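Local atomic coordinates of endoribonuclease L-PSP/chorismate mutase-like domain-containing protein (Agrobacterium tumefaciens, PDB entry 3D01), a protein that is of unknown function but belongs to the YjgF-like family of trimeric proteins related to chorismate mutase and L-PSP endoribonuclease. Residues G49-E54 / L149-S154; A71-A76 / H119-G124; N106-S111 / S154-A159. All coordinates share one frame; numbering follows the deposited sequence.

Contact 1: residues G49-E54 / L149-S154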
ATOM      1  N   GLY I  49      -6.805   7.389  -0.223  1.00 17.18           N
ATOM      2  CA  GLY I  49      -6.176   8.126   0.852  1.00 16.44           C
ATOM      3  C   GLY I  49      -6.960   9.358   1.235  1.00 16.76           C
ATOM      4  O   GLY I  49      -7.291  10.179   0.383  1.00 18.35           O
ATOM      5  N   GLN I  50      -7.252   9.462   2.522  1.00 17.82           N
ATOM      6  CA  GLN I  50      -8.041  10.545   3.073  1.00 17.14           C
ATOM      7  C   GLN I  50      -7.096  11.429   3.847  1.00 17.69           C
ATOM      8  O   GLN I  50      -6.168  10.933   4.527  1.00 17.64           O
ATOM      9  CB  GLN I  50      -9.130   9.999   4.007  1.00 17.78           C
ATOM     10  CG  GLN I  50     -10.147   9.057   3.342  1.00 17.93           C
ATOM     11  CD  GLN I  50     -10.808   9.659   2.133  1.00 20.12           C
ATOM     12  OE1 GLN I  50     -10.739   9.099   1.032  1.00 23.28           O
ATOM     13  NE2 GLN I  50     -11.496  10.784   2.330  1.00 18.02           N
ATOM     14  N   LEU I  51      -7.402  12.717   3.800  1.00 18.46           N
ATOM     15  CA  LEU I  51      -6.635  13.778   4.415  1.00 18.35           C
ATOM     16  C   LEU I  51      -7.411  14.258   5.632  1.00 18.47           C
ATOM     17  O   LEU I  51      -8.575  13.867   5.807  1.00 18.60           O
ATOM     18  CB  LEU I  51      -6.441  14.907   3.398  1.00 18.63           C
ATOM     19  CG  LEU I  51      -5.857  14.488   2.042  1.00 18.10           C
ATOM     20  CD1 LEU I  51      -5.733  15.713   1.082  1.00 21.64           C
ATOM     21  CD2 LEU I  51      -4.492  13.801   2.232  1.00 20.26           C
ATOM     22  N   PRO I  52      -6.781  15.066   6.497  1.00 19.13           N
ATOM     23  CA  PRO I  52      -7.464  15.476   7.736  1.00 19.90           C
ATOM     24  C   PRO I  52      -8.450  16.630   7.527  1.00 20.16           C
ATOM     25  O   PRO I  52      -8.211  17.736   8.002  1.00 20.00           O
ATOM     26  CB  PRO I  52      -6.309  15.850   8.692  1.00 20.11           C
ATOM     27  CG  PRO I  52      -5.143  16.098   7.804  1.00 20.38           C
ATOM     28  CD  PRO I  52      -5.368  15.480   6.456  1.00 18.54           C
HETATM   29  N   MSE I  53      -9.534  16.331   6.800  1.00 21.29           N
HETATM   30  CA  MSE I  53     -10.545  17.313   6.398  1.00 23.40           C
HETATM   31  C   MSE I  53     -11.551  17.527   7.513  1.00 24.07           C
HETATM   32  O   MSE I  53     -12.131  16.570   8.027  1.00 24.05           O
HETATM   33  CB  MSE I  53     -11.345  16.801   5.192  1.00 25.07           C
HETATM   34  CG  MSE I  53     -10.562  16.392   3.998  1.00 29.73           C
HETATM   35 SE   MSE I  53      -9.505  17.913   3.432  1.00 46.93          SE
HETATM   36  CE  MSE I  53     -10.982  19.146   3.109  1.00 35.45           C
ATOM     37  N   GLU I  54     -11.773  18.792   7.855  1.00 24.78           N
ATOM     38  CA  GLU I  54     -12.756  19.191   8.846  1.00 26.65           C
ATOM     39  C   GLU I  54     -13.358  20.490   8.295  1.00 26.33           C
ATOM     40  O   GLU I  54     -12.616  21.411   7.966  1.00 25.71           O
ATOM     41  CB  GLU I  54     -12.090  19.432  10.208  1.00 26.34           C
ATOM     42  CG  GLU I  54     -13.093  19.483  11.361  1.00 28.07           C
ATOM     43  CD  GLU I  54     -12.459  19.506  12.747  1.00 30.78           C
ATOM     44  OE1 GLU I  54     -11.387  20.137  12.927  1.00 37.90           O
ATOM     45  OE2 GLU I  54     -13.065  18.926  13.684  1.00 39.93           O
ATOM     46  N   LEU I 149       2.982  15.610   1.737  1.00 14.25           N
ATOM     47  CA  LEU I 149       1.692  15.065   1.316  1.00 13.90           C
ATOM     48  C   LEU I 149       0.889  16.121   0.585  1.00 14.02           C
ATOM     49  O   LEU I 149       1.129  17.312   0.773  1.00 12.76           O
ATOM     50  CB  LEU I 149       0.891  14.526   2.512  1.00 14.92           C
ATOM     51  CG  LEU I 149       1.448  13.310   3.253  1.00 13.72           C
ATOM     52  CD1 LEU I 149       0.661  13.080   4.560  1.00 16.38           C
ATOM     53  CD2 LEU I 149       1.428  12.097   2.359  1.00 17.11           C
ATOM     54  N   PRO I 150      -0.084  15.675  -0.247  1.00 13.50           N
ATOM     55  CA  PRO I 150      -0.998  16.630  -0.908  1.00 14.97           C
ATOM     56  C   PRO I 150      -1.594  17.684   0.048  1.00 14.44           C
ATOM     57  O   PRO I 150      -2.007  17.353   1.194  1.00 16.07           O
ATOM     58  CB  PRO I 150      -2.092  15.724  -1.480  1.00 14.84           C
ATOM     59  CG  PRO I 150      -1.378  14.421  -1.751  1.00 13.97           C
ATOM     60  CD  PRO I 150      -0.361  14.281  -0.655  1.00 14.62           C
ATOM     61  N   PHE I 151      -1.569  18.947  -0.394  1.00 15.34           N
ATOM     62  CA  PHE I 151      -2.151  20.083   0.360  1.00 15.88           C
ATOM     63  C   PHE I 151      -1.430  20.367   1.665  1.00 15.90           C
ATOM     64  O   PHE I 151      -1.936  21.062   2.522  1.00 15.80           O
ATOM     65  CB  PHE I 151      -3.656  19.890   0.575  1.00 16.91           C
ATOM     66  CG  PHE I 151      -4.409  19.690  -0.702  1.00 17.38           C
ATOM     67  CD1 PHE I 151      -4.834  20.782  -1.435  1.00 22.48           C
ATOM     68  CD2 PHE I 151      -4.669  18.409  -1.193  1.00 19.34           C
ATOM     69  CE1 PHE I 151      -5.524  20.596  -2.644  1.00 22.55           C
ATOM     70  CE2 PHE I 151      -5.346  18.224  -2.387  1.00 21.60           C
ATOM     71  CZ  PHE I 151      -5.781  19.334  -3.105  1.00 20.72           C
ATOM     72  N   ASN I 152      -0.228  19.799   1.792  1.00 15.93           N
ATOM     73  CA  ASN I 152       0.585  19.918   2.985  1.00 14.55           C
ATOM     74  C   ASN I 152      -0.080  19.257   4.164  1.00 14.50           C
ATOM     75  O   ASN I 152       0.204  19.596   5.310  1.00 13.33           O
ATOM     76  CB  ASN I 152       0.895  21.391   3.281  1.00 15.65           C
ATOM     77  CG  ASN I 152       2.153  21.576   4.111  1.00 16.61           C
ATOM     78  OD1 ASN I 152       2.980  20.665   4.244  1.00 15.31           O
ATOM     79  ND2 ASN I 152       2.285  22.762   4.707  1.00 17.15           N
ATOM     80  N   ALA I 153      -0.948  18.271   3.893  1.00 14.51           N
ATOM     81  CA  ALA I 153      -1.555  17.486   4.983  1.00 14.41           C
ATOM     82  C   ALA I 153      -0.439  16.856   5.814  1.00 14.40           C
ATOM     83  O   ALA I 153       0.571  16.357   5.259  1.00 15.09           O
ATOM     84  CB  ALA I 153      -2.473  16.410   4.429  1.00 14.86           C
ATOM     85  N   SER I 154      -0.650  16.808   7.121  1.00 13.80           N
ATOM     86  CA  SER I 154       0.300  16.164   8.023  1.00 14.24           C
ATOM     87  C   SER I 154       0.198  14.639   7.963  1.00 14.11           C
ATOM     88  O   SER I 154       1.179  13.951   8.225  1.00 13.82           O
ATOM     89  CB  SER I 154       0.143  16.665   9.466  1.00 14.62           C
ATOM     90  OG  SER I 154       0.420  18.055   9.555  1.00 14.99           O
TER

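Contact 2: residues A71-A76 / H119-G124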
ATOM      1  N   ALA I  71       0.648  15.170  19.424  1.00 18.65           N
ATOM      2  CA  ALA I  71      -0.771  15.307  19.792  1.00 19.04           C
ATOM      3  C   ALA I  71      -1.580  15.890  18.612  1.00 18.91           C
ATOM      4  O   ALA I  71      -2.645  15.383  18.243  1.00 19.32           O
ATOM      5  CB  ALA I  71      -0.901  16.165  21.043  1.00 18.92           C
ATOM      6  N   SER I  72      -1.064  16.944  17.988  1.00 18.75           N
ATOM      7  CA  SER I  72      -1.756  17.535  16.841  1.00 18.38           C
ATOM      8  C   SER I  72      -1.849  16.558  15.649  1.00 17.29           C
ATOM      9  O   SER I  72      -2.844  16.519  14.934  1.00 17.82           O
ATOM     10  CB  SER I  72      -1.063  18.811  16.393  1.00 18.01           C
ATOM     11  OG  SER I  72      -1.148  19.783  17.408  1.00 20.28           O
ATOM     12  N   ALA I  73      -0.774  15.797  15.428  1.00 17.33           N
ATOM     13  CA  ALA I  73      -0.726  14.799  14.378  1.00 16.32           C
ATOM     14  C   ALA I  73      -1.725  13.669  14.658  1.00 15.91           C
ATOM     15  O   ALA I  73      -2.366  13.160  13.733  1.00 15.01           O
ATOM     16  CB  ALA I  73       0.705  14.227  14.237  1.00 15.48           C
ATOM     17  N   GLN I  74      -1.864  13.277  15.921  1.00 16.53           N
ATOM     18  CA  GLN I  74      -2.889  12.306  16.293  1.00 17.37           C
ATOM     19  C   GLN I  74      -4.305  12.800  15.944  1.00 17.49           C
ATOM     20  O   GLN I  74      -5.118  12.035  15.457  1.00 17.51           O
ATOM     21  CB  GLN I  74      -2.800  11.964  17.777  1.00 17.58           C
ATOM     22  CG  GLN I  74      -1.634  11.042  18.072  1.00 18.85           C
ATOM     23  CD  GLN I  74      -1.327  10.891  19.545  1.00 19.52           C
ATOM     24  OE1 GLN I  74      -1.627  11.775  20.361  1.00 22.87           O
ATOM     25  NE2 GLN I  74      -0.722   9.747  19.908  1.00 20.51           N
ATOM     26  N   ARG I  75      -4.610  14.056  16.212  1.00 18.18           N
ATOM     27  CA  ARG I  75      -5.871  14.635  15.755  1.00 18.77           C
ATOM     28  C   ARG I  75      -6.021  14.576  14.255  1.00 17.94           C
ATOM     29  O   ARG I  75      -7.072  14.276  13.746  1.00 18.27           O
ATOM     30  CB  ARG I  75      -5.967  16.094  16.142  1.00 20.47           C
ATOM     31  CG  ARG I  75      -7.341  16.739  15.857  1.00 24.26           C
ATOM     32  CD  ARG I  75      -8.484  16.063  16.611  1.00 35.14           C
ATOM     33  NE  ARG I  75      -8.098  15.812  18.004  1.00 41.30           N
ATOM     34  CZ  ARG I  75      -8.900  15.364  18.964  1.00 44.80           C
ATOM     35  NH1 ARG I  75     -10.186  15.130  18.731  1.00 49.26           N
ATOM     36  NH2 ARG I  75      -8.404  15.152  20.182  1.00 45.77           N
ATOM     37  N   ALA I  76      -4.964  14.913  13.528  1.00 17.39           N
ATOM     38  CA  ALA I  76      -4.967  14.700  12.080  1.00 16.37           C
ATOM     39  C   ALA I  76      -5.342  13.261  11.685  1.00 16.39           C
ATOM     40  O   ALA I  76      -6.183  13.059  10.811  1.00 15.66           O
ATOM     41  CB  ALA I  76      -3.599  15.092  11.447  1.00 16.69           C
ATOM     42  N   HIS I 119       4.071   5.600  14.427  1.00 15.23           N
ATOM     43  CA  HIS I 119       3.132   4.625  15.061  1.00 15.80           C
ATOM     44  C   HIS I 119       2.207   5.323  16.057  1.00 15.85           C
ATOM     45  O   HIS I 119       1.004   5.063  16.082  1.00 16.34           O
ATOM     46  CB  HIS I 119       3.873   3.463  15.712  1.00 16.23           C
ATOM     47  CG  HIS I 119       4.902   3.889  16.710  1.00 17.18           C
ATOM     48  ND1 HIS I 119       6.009   4.646  16.373  1.00 16.63           N
ATOM     49  CD2 HIS I 119       4.999   3.655  18.036  1.00 20.56           C
ATOM     50  CE1 HIS I 119       6.729   4.864  17.458  1.00 20.57           C
ATOM     51  NE2 HIS I 119       6.132   4.282  18.480  1.00 19.46           N
ATOM     52  N   LEU I 120       2.749   6.241  16.850  1.00 16.12           N
ATOM     53  CA  LEU I 120       1.944   6.986  17.814  1.00 16.00           C
ATOM     54  C   LEU I 120       0.943   7.890  17.110  1.00 16.28           C
ATOM     55  O   LEU I 120      -0.201   8.093  17.592  1.00 15.98           O
ATOM     56  CB  LEU I 120       2.853   7.808  18.702  1.00 16.11           C
ATOM     57  CG  LEU I 120       3.840   6.977  19.516  1.00 17.77           C
ATOM     58  CD1 LEU I 120       4.505   7.904  20.552  1.00 18.47           C
ATOM     59  CD2 LEU I 120       3.165   5.784  20.140  1.00 18.98           C
ATOM     60  N   VAL I 121       1.361   8.445  15.975  1.00 15.85           N
ATOM     61  CA  VAL I 121       0.479   9.313  15.196  1.00 15.62           C
ATOM     62  C   VAL I 121      -0.701   8.533  14.655  1.00 15.61           C
ATOM     63  O   VAL I 121      -1.846   8.936  14.808  1.00 16.37           O
ATOM     64  CB  VAL I 121       1.246  10.017  14.054  1.00 15.39           C
ATOM     65  CG1 VAL I 121       0.256  10.728  13.082  1.00 15.13           C
ATOM     66  CG2 VAL I 121       2.312  10.963  14.670  1.00 16.09           C
ATOM     67  N   ILE I 122      -0.419   7.396  14.045  1.00 15.43           N
ATOM     68  CA  ILE I 122      -1.458   6.593  13.422  1.00 15.65           C
ATOM     69  C   ILE I 122      -2.334   5.935  14.491  1.00 15.43           C
ATOM     70  O   ILE I 122      -3.502   5.644  14.234  1.00 15.41           O
ATOM     71  CB  ILE I 122      -0.872   5.576  12.416  1.00 16.61           C
ATOM     72  CG1 ILE I 122      -0.112   6.306  11.298  1.00 16.60           C
ATOM     73  CG2 ILE I 122      -1.976   4.703  11.836  1.00 15.64           C
ATOM     74  CD1 ILE I 122      -0.904   7.420  10.517  1.00 15.60           C
ATOM     75  N   ASN I 123      -1.804   5.768  15.698  1.00 16.40           N
ATOM     76  CA  ASN I 123      -2.647   5.329  16.829  1.00 17.34           C
ATOM     77  C   ASN I 123      -3.884   6.209  17.008  1.00 17.94           C
ATOM     78  O   ASN I 123      -4.917   5.697  17.449  1.00 19.61           O
ATOM     79  CB  ASN I 123      -1.877   5.251  18.140  1.00 17.59           C
ATOM     80  CG  ASN I 123      -0.935   4.042  18.204  1.00 17.58           C
ATOM     81  OD1 ASN I 123      -1.003   3.124  17.378  1.00 20.96           O
ATOM     82  ND2 ASN I 123      -0.044   4.047  19.190  1.00 18.62           N
ATOM     83  N   GLY I 124      -3.795   7.502  16.664  1.00 17.96           N
ATOM     84  CA  GLY I 124      -4.990   8.393  16.580  1.00 18.04           C
ATOM     85  C   GLY I 124      -6.130   7.756  15.773  1.00 18.03           C
ATOM     86  O   GLY I 124      -7.281   7.667  16.233  1.00 18.97           O
TER

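Contact 3: residues N106-S111 / S154-A159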
ATOM      1  N   ASN I 106      -3.218   2.016   5.802  1.00 16.38           N
ATOM      2  CA  ASN I 106      -1.865   2.534   5.532  1.00 16.65           C
ATOM      3  C   ASN I 106      -1.835   3.992   5.989  1.00 16.38           C
ATOM      4  O   ASN I 106      -2.535   4.831   5.438  1.00 15.64           O
ATOM      5  CB  ASN I 106      -1.481   2.392   4.052  1.00 18.53           C
ATOM      6  CG  ASN I 106      -1.529   0.954   3.573  1.00 20.33           C
ATOM      7  OD1 ASN I 106      -2.372   0.579   2.739  1.00 26.11           O
ATOM      8  ND2 ASN I 106      -0.634   0.139   4.089  1.00 20.60           N
ATOM      9  N   GLY I 107      -1.036   4.261   7.023  1.00 15.72           N
ATOM     10  CA  GLY I 107      -0.910   5.569   7.629  1.00 15.60           C
ATOM     11  C   GLY I 107       0.375   6.241   7.182  1.00 15.63           C
ATOM     12  O   GLY I 107       1.475   5.788   7.515  1.00 15.50           O
ATOM     13  N   PHE I 108       0.211   7.322   6.421  1.00 15.90           N
ATOM     14  CA  PHE I 108       1.311   8.082   5.875  1.00 15.10           C
ATOM     15  C   PHE I 108       1.429   9.376   6.658  1.00 15.28           C
ATOM     16  O   PHE I 108       0.502  10.174   6.653  1.00 14.87           O
ATOM     17  CB  PHE I 108       1.048   8.409   4.406  1.00 16.48           C
ATOM     18  CG  PHE I 108       0.651   7.230   3.582  1.00 17.08           C
ATOM     19  CD1 PHE I 108       1.525   6.196   3.380  1.00 22.66           C
ATOM     20  CD2 PHE I 108      -0.592   7.169   2.984  1.00 20.97           C
ATOM     21  CE1 PHE I 108       1.164   5.102   2.617  1.00 23.13           C
ATOM     22  CE2 PHE I 108      -0.952   6.079   2.207  1.00 20.83           C
ATOM     23  CZ  PHE I 108      -0.082   5.062   2.018  1.00 20.48           C
ATOM     24  N   VAL I 109       2.571   9.595   7.314  1.00 14.63           N
ATOM     25  CA  VAL I 109       2.777  10.751   8.193  1.00 14.34           C
ATOM     26  C   VAL I 109       3.909  11.654   7.636  1.00 14.27           C
ATOM     27  O   VAL I 109       5.051  11.203   7.518  1.00 13.48           O
ATOM     28  CB  VAL I 109       3.159  10.293   9.614  1.00 14.50           C
ATOM     29  CG1 VAL I 109       3.340  11.502  10.544  1.00 14.23           C
ATOM     30  CG2 VAL I 109       2.135   9.261  10.139  1.00 14.99           C
ATOM     31  N   ALA I 110       3.578  12.898   7.311  1.00 13.57           N
ATOM     32  CA  ALA I 110       4.568  13.842   6.749  1.00 12.77           C
ATOM     33  C   ALA I 110       5.526  14.144   7.907  1.00 12.84           C
ATOM     34  O   ALA I 110       5.095  14.565   9.007  1.00 13.15           O
ATOM     35  CB  ALA I 110       3.873  15.119   6.176  1.00 12.29           C
ATOM     36  N   SER I 111       6.811  13.811   7.714  1.00 12.36           N
ATOM     37  CA  SER I 111       7.760  13.756   8.833  1.00 12.55           C
ATOM     38  C   SER I 111       9.091  14.389   8.486  1.00 13.05           C
ATOM     39  O   SER I 111       9.595  14.191   7.378  1.00 13.29           O
ATOM     40  CB  SER I 111       8.069  12.297   9.244  1.00 12.46           C
ATOM     41  OG  SER I 111       6.917  11.549   9.561  1.00 13.46           O
ATOM     42  N   SER I 154      -0.650  16.808   7.121  1.00 13.80           N
ATOM     43  CA  SER I 154       0.300  16.164   8.023  1.00 14.24           C
ATOM     44  C   SER I 154       0.198  14.639   7.963  1.00 14.11           C
ATOM     45  O   SER I 154       1.179  13.951   8.225  1.00 13.82           O
ATOM     46  CB  SER I 154       0.143  16.665   9.466  1.00 14.62           C
ATOM     47  OG  SER I 154       0.420  18.055   9.555  1.00 14.99           O
ATOM     48  N   VAL I 155      -1.002  14.130   7.640  1.00 14.34           N
ATOM     49  CA  VAL I 155      -1.267  12.701   7.610  1.00 14.46           C
ATOM     50  C   VAL I 155      -2.256  12.409   6.463  1.00 15.08           C
ATOM     51  O   VAL I 155      -3.140  13.235   6.154  1.00 15.56           O
ATOM     52  CB  VAL I 155      -1.899  12.180   8.960  1.00 14.36           C
ATOM     53  CG1 VAL I 155      -2.109  10.621   8.913  1.00 12.77           C
ATOM     54  CG2 VAL I 155      -1.111  12.680  10.187  1.00 14.37           C
ATOM     55  N   GLU I 156      -2.076  11.256   5.846  1.00 15.39           N
ATOM     56  CA  GLU I 156      -3.006  10.699   4.881  1.00 15.06           C
ATOM     57  C   GLU I 156      -3.123   9.189   5.167  1.00 15.65           C
ATOM     58  O   GLU I 156      -2.126   8.496   5.473  1.00 15.34           O
ATOM     59  CB  GLU I 156      -2.500  10.908   3.459  1.00 15.43           C
ATOM     60  CG  GLU I 156      -3.343  10.290   2.379  1.00 16.19           C
ATOM     61  CD  GLU I 156      -2.664  10.358   0.979  1.00 16.93           C
ATOM     62  OE1 GLU I 156      -1.808  11.232   0.754  1.00 19.17           O
ATOM     63  OE2 GLU I 156      -2.978   9.519   0.100  1.00 22.32           O
ATOM     64  N   ILE I 157      -4.334   8.678   5.055  1.00 15.12           N
ATOM     65  CA  ILE I 157      -4.591   7.294   5.474  1.00 15.30           C
ATOM     66  C   ILE I 157      -5.584   6.689   4.504  1.00 15.77           C
ATOM     67  O   ILE I 157      -6.645   7.267   4.267  1.00 16.91           O
ATOM     68  CB  ILE I 157      -5.178   7.169   6.926  1.00 15.40           C
ATOM     69  CG1 ILE I 157      -4.344   7.898   8.003  1.00 13.59           C
ATOM     70  CG2 ILE I 157      -5.324   5.670   7.324  1.00 15.73           C
ATOM     71  CD1 ILE I 157      -4.835   7.645   9.464  1.00 16.33           C
ATOM     72  N   ASP I 158      -5.211   5.544   3.926  1.00 15.62           N
ATOM     73  CA  ASP I 158      -6.116   4.776   3.087  1.00 16.50           C
ATOM     74  C   ASP I 158      -6.529   3.498   3.834  1.00 16.46           C
ATOM     75  O   ASP I 158      -6.036   3.216   4.949  1.00 16.08           O
ATOM     76  CB  ASP I 158      -5.543   4.535   1.680  1.00 17.01           C
ATOM     77  CG  ASP I 158      -4.427   3.514   1.624  1.00 18.69           C
ATOM     78  OD1 ASP I 158      -4.263   2.652   2.530  1.00 21.75           O
ATOM     79  OD2 ASP I 158      -3.695   3.587   0.615  1.00 22.91           O
ATOM     80  N   ALA I 159      -7.467   2.757   3.247  1.00 16.70           N
ATOM     81  CA  ALA I 159      -8.023   1.605   3.947  1.00 16.78           C
ATOM     82  C   ALA I 159      -8.558   0.553   2.986  1.00 16.96           C
ATOM     83  O   ALA I 159      -8.960   0.856   1.874  1.00 15.75           O
ATOM     84  CB  ALA I 159      -9.141   2.042   4.886  1.00 17.34           C
TER

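Contact 1: residues G49-E54 / L149-S154
L51 reaches across to the turn 149-154 with both of its methyl branches, and each finds a different partner. A chi1 of -53° swings CG away from the residue's own carbonyl, which aims the fork of the side chain at the turn. CD2 of L51 rests on CB of A153 at 4.0 Å, while CD1 of L51 comes to 3.7 Å from CD2 of F151, the two side chains crossing at about a right angle. The same CD1 also lies over the backbone of P150, 4.1 Å from its carbonyl O.

A153 is the second anchor. Its single methyl group touches both L51 and P52, with CB of A153 3.7 Å from CD of P52. P52 offers that CD from the centre of an inverse gamma turn closed by M53 N and L51 O (2.8 Å). Across from it the chain folds tightly as well: N152 N bonds to L149 O and A153 N to P150 O, with F151 and N152 both at positive phi. The contact itself is thus apolar; other backbone bonds of the two segments run to I157, A59, G62, V60 and A110.

From the same turn, F151 stacks on H119 of the second subunit, and N152 bonds through ND2 to a bound PG5 molecule, probably from the crystallisation liquor, in a pocket shared with T61 and D67. Within the chain, I58 of the short strand 57-58 touches L51 and F151, strand 155-163 offers E156 to L51 and P150, and helix 70-91 packs against the neighbouring Q50 and M53.

Contact 2: residues A71-A76 / H119-G124
Q74 and L120 supply the polar part of this helix-helix contact. In Q74, chi1 of -75° turns CG away from the residue's carbonyl, and the chain then carries straight on to deliver NE2 to L120 O at 2.9 Å. The N-H points almost straight at its acceptor, and that acceptor lies in the plane of the Q74 amide. Seen from L120, however, the donor stands well above the carbonyl plane, so no lone pair is addressed directly. In a regular alpha helix L120 O would receive G124 N, but here G124 N bonds to V121 O, three residues back. The glutamine therefore gives a helix carbonyl a side-chain donor from the adjoining helix.

Apolar packing centres on A73 and V121. CB of A73 faces the forked end of V121, 3.7 Å from CG1 and also 3.7 Å from CG2 of that valine, while V121 CG1 additionally lies against A73 O at 3.6 Å. A chi1 of 170° turns the valine fork so that both methyls face the small alanine.

Backbone packing makes up the third kind. G124 has no side chain, and its CA approaches Q74 O to 3.8 Å. Small residues of this sort let the two axes close to 7.0 Å, crossing at -44°.

H119 stacks on F151 of the third subunit. Inward, A76, V121 and I122 rest on V155 of strand 155-163. Two helices packed side by side on one face of a beta sheet are the layered alpha/beta architecture of the YjgF and chorismate mutase-like fold.

Contact 3: residues N106-S111 / S154-A159
F108 and E156 form a closely bonded pair in these two antiparallel strands. As a hydrogen-bonded pair they exchange F108 N to E156 O at 2.8 Å and E156 N to F108 O at 2.9 Å. Next along, A110 N bonds to S154 O at 2.8 Å, and V155, whose own partner across the strands is V109, directs its CA-H at F108 O, with CA of V155 3.2 Å from that oxygen. V109, V155 and I157 turn to one face of the sheet, where helices 70-91 and 118-133 pack on them. G107, lacking a side chain, lets CG1 of I157 lie over its backbone.

The looser end is N106 with D158. Both of its backbone bonds stretch to 3.2 Å, and N106 is also partly exposed. D158 folds its carboxylate back between its own N and carbonyl carbon (chi1 74°), which sets OD1 of D158 3.2 Å from CB of N106. The other oxygen, OD2, comes near the plane of the F108 ring at its edge, 4.0 Å from CE2 of F108.

That OD2 has a salt bridge to K104 of the second subunit, whereas OE2 of E156 makes a weak hydrogen bond to A143 N of the same subunit. The two faces thus differ in chemistry: hydrocarbon joins the sheet to its helices on one, while the other mixes the F108 ring with the carboxylates of E156 and D158. Trimer assembly, which pairs the charge of D158, probably offsets part of the cost of burying them.

Contacts 1 and 3 lie at the sheet, with contact 2 in the helical layer packed on it. Along the chain the segments come as 49-54, 71-76, 106-111, 119-124, 149-154 and 154-159, so contacts 1 and 3 interlock in sequence and share S154. Their centres lie 8 Å apart, and strands 44-54 and 155-163 are sheet neighbours, joined where Q50 N probably bonds to I157 O. Contact 2 has its centre 10 Å from that of contact 3 and 13 Å from that of contact 1: I122 covers G107 and V109, and P52 meets A76. Contacts 1 and 3 reach the second subunit, contacts 2 and 3 the third, tying sheet, helices and trimer together.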